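Local coordinates for L-isoleucine-4-hydroxylase (Bacillus thuringiensis, PDB 6LNH), which hydroxylates L-isoleucine to (4S)-4-hydroxy-L-isoleucine with 2-oxoglutarate and molecular oxygen, as an iron(II)-dependent dioxygenase, at residues H170-P175 with L215-K220. Sequence-based numbering, arbitrary orientation.
Sequences HKDDEP and LVFGQK. With FE (Fe (III) ion), chain M.
Q219 joins segment 215-220, which carries strand 214-218, to the iron-binding loop 170-175 in a mainly polar side-chain-to-backbone contact. The loop leads into strand 176-184, the antiparallel neighbour of strand 214-218 in the larger sheet. The Q219 side chain is extended beyond CG and reaches the backbone of the loop at D172-P175. Its NE2 donates to D172 O at 3.2 Å. The bond is nearly straight (176°) and lies in the amide plane of Q219. D173 O is also near, 3.1 Å from Q219 NE2. The carbonyl side of the amide packs on P175, with Q219 OE1 3.6 Å from P175 CA. K171, extended beyond CG, passes the backbone carbonyl of Q219, and its NZ makes a weak hydrogen bond to Q219 O. K171 also forms a cation-pi contact with F222.

Where the two segments come closest in their backbones, G218 CA makes a CH...O contact with P175 O (3.5 Å). Two waters bridge the segments. Water 2 donates to E174 O and, weakly, to F217 O. Water 3 donates to P175 O and accepts from Q219 N.

The Q219 amide thus bonds to the backbone carbonyl of a metal ligand and probably helps to position it. D172 OD1 binds the iron at a long 2.8 Å, and H170 NE2 at 2.4 Å. D172 OD2 accepts from water 1, itself an iron ligand, and sits obliquely by the F217 ring. F217 stacks on H223, the third protein ligand. H170, D172 and H223 form the facial triad of two histidines and one carboxylate, the HxD...H motif of 2-oxoglutarate-dependent dioxygenases with the cupin (double-stranded beta-helix) fold.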
loop_
_atom_site.group_PDB
_atom_site.type_symbol
_atom_site.label_atom_id
_atom_site.label_comp_id
_atom_site.label_asym_id
_atom_site.label_seq_id
_atom_site.Cartn_x
_atom_site.Cartn_y
_atom_site.Cartn_z
ATOM N N HIS C 170 11.860 -24.395 3.642
ATOM C CA HIS C 170 11.851 -25.489 4.606
ATOM C C HIS C 170 10.542 -26.263 4.503
ATOM O O HIS C 170 9.609 -25.872 3.794
ATOM C CB HIS C 170 12.014 -24.980 6.011
ATOM C CG HIS C 170 10.884 -24.117 6.465
ATOM N ND1 HIS C 170 10.869 -22.748 6.295
ATOM C CD2 HIS C 170 9.725 -24.438 7.077
ATOM C CE1 HIS C 170 9.731 -22.268 6.759
ATOM N NE2 HIS C 170 9.015 -23.276 7.226
ATOM N N LYS C 171 10.490 -27.363 5.252
ATOM C CA LYS C 171 9.281 -28.129 5.498
ATOM C C LYS C 171 9.046 -28.164 6.999
ATOM O O LYS C 171 9.995 -28.265 7.784
ATOM C CB LYS C 171 9.408 -29.533 4.932
ATOM C CG LYS C 171 9.667 -29.514 3.446
ATOM C CD LYS C 171 9.786 -30.904 2.871
ATOM C CE LYS C 171 10.056 -30.844 1.374
ATOM N NZ LYS C 171 10.234 -32.199 0.778
ATOM N N ASP C 172 7.766 -28.054 7.363
ATOM C CA ASP C 172 7.381 -28.083 8.794
ATOM C C ASP C 172 7.381 -29.530 9.282
ATOM O O ASP C 172 7.312 -30.444 8.438
ATOM C CB ASP C 172 6.009 -27.440 9.006
ATOM C CG ASP C 172 5.990 -25.945 8.747
ATOM O OD1 ASP C 172 7.083 -25.348 8.676
ATOM O OD2 ASP C 172 4.882 -25.390 8.616
ATOM N N ASP C 173 7.444 -29.719 10.598
ATOM C CA ASP C 173 7.448 -31.062 11.174
ATOM C C ASP C 173 6.152 -31.814 10.899
ATOM O O ASP C 173 6.171 -33.038 10.730
ATOM C CB ASP C 173 7.699 -30.988 12.684
ATOM C CG ASP C 173 9.126 -30.597 13.024
ATOM O OD1 ASP C 173 10.008 -30.757 12.157
ATOM O OD2 ASP C 173 9.367 -30.133 14.161
ATOM N N GLU C 174 5.026 -31.110 10.858
ATOM C CA GLU C 174 3.694 -31.696 10.741
ATOM C C GLU C 174 3.295 -31.856 9.276
ATOM O O GLU C 174 3.509 -30.944 8.470
ATOM C CB GLU C 174 2.667 -30.835 11.465
ATOM C CG GLU C 174 2.964 -30.655 12.948
ATOM C CD GLU C 174 3.909 -29.496 13.216
ATOM O OE1 GLU C 174 4.310 -28.822 12.245
ATOM O OE2 GLU C 174 4.254 -29.259 14.393
ATOM N N PRO C 175 2.718 -33.006 8.919
ATOM C CA PRO C 175 2.368 -33.246 7.507
ATOM C C PRO C 175 1.328 -32.288 6.944
ATOM O O PRO C 175 1.306 -32.074 5.726
ATOM C CB PRO C 175 1.858 -34.696 7.509
ATOM C CG PRO C 175 1.582 -35.026 8.950
ATOM C CD PRO C 175 2.537 -34.205 9.752
ATOM N N LEU C 215 -3.615 -20.196 4.206
ATOM C CA LEU C 215 -2.710 -20.971 3.369
ATOM C C LEU C 215 -2.428 -22.292 4.068
ATOM O O LEU C 215 -2.056 -22.305 5.247
ATOM C CB LEU C 215 -1.402 -20.218 3.120
ATOM C CG LEU C 215 -0.504 -20.670 1.969
ATOM C CD1 LEU C 215 0.766 -19.847 2.011
ATOM C CD2 LEU C 215 -0.186 -22.158 2.043
ATOM N N VAL C 216 -2.622 -23.398 3.355
ATOM C CA VAL C 216 -2.393 -24.736 3.889
ATOM C C VAL C 216 -1.158 -25.335 3.216
ATOM O O VAL C 216 -0.996 -25.234 1.994
ATOM C CB VAL C 216 -3.647 -25.617 3.726
ATOM C CG1 VAL C 216 -4.886 -24.816 4.102
ATOM C CG2 VAL C 216 -3.788 -26.150 2.325
ATOM N N PHE C 217 -0.263 -25.904 4.021
ATOM C CA PHE C 217 0.981 -26.495 3.541
ATOM C C PHE C 217 0.994 -28.003 3.748
ATOM O O PHE C 217 0.587 -28.499 4.803
ATOM C CB PHE C 217 2.209 -25.923 4.257
ATOM C CG PHE C 217 2.320 -24.431 4.214
ATOM C CD1 PHE C 217 2.482 -23.762 3.012
ATOM C CD2 PHE C 217 2.317 -23.699 5.388
ATOM C CE1 PHE C 217 2.609 -22.385 2.984
ATOM C CE2 PHE C 217 2.441 -22.326 5.368
ATOM C CZ PHE C 217 2.586 -21.667 4.165
ATOM N N GLY C 218 1.484 -28.725 2.741
ATOM C CA GLY C 218 1.909 -30.096 2.903
ATOM C C GLY C 218 3.428 -30.183 2.829
ATOM O O GLY C 218 4.128 -29.194 2.629
ATOM N N GLN C 219 3.931 -31.406 2.980
ATOM C CA GLN C 219 5.372 -31.632 3.010
ATOM C C GLN C 219 5.932 -31.995 1.643
ATOM O O GLN C 219 7.130 -32.266 1.527
ATOM C CB GLN C 219 5.711 -32.751 3.999
ATOM C CG GLN C 219 5.701 -32.350 5.463
ATOM C CD GLN C 219 5.728 -33.562 6.375
ATOM O OE1 GLN C 219 5.344 -34.661 5.972
ATOM N NE2 GLN C 219 6.191 -33.372 7.606
ATOM N N LYS C 220 5.094 -31.990 0.609
ATOM C CA LYS C 220 5.541 -32.271 -0.746
ATOM C C LYS C 220 6.313 -31.104 -1.354
ATOM O O LYS C 220 7.076 -31.304 -2.307
ATOM C CB LYS C 220 4.316 -32.647 -1.585
ATOM C CG LYS C 220 4.438 -32.500 -3.080
ATOM C CD LYS C 220 3.209 -33.087 -3.741
ATOM C CE LYS C 220 3.159 -32.746 -5.214
ATOM N NZ LYS C 220 2.023 -33.436 -5.880
HETATM FE FE FE M . 7.108 -22.590 8.521
HETATM O O HOH W 1 4.805 -22.733 8.640
HETATM O O HOH W 2 3.203 -29.579 6.151
HETATM O O HOH W 3 2.427 -33.591 3.449
HETATM O O HOH W 4 6.741 -21.898 10.785
#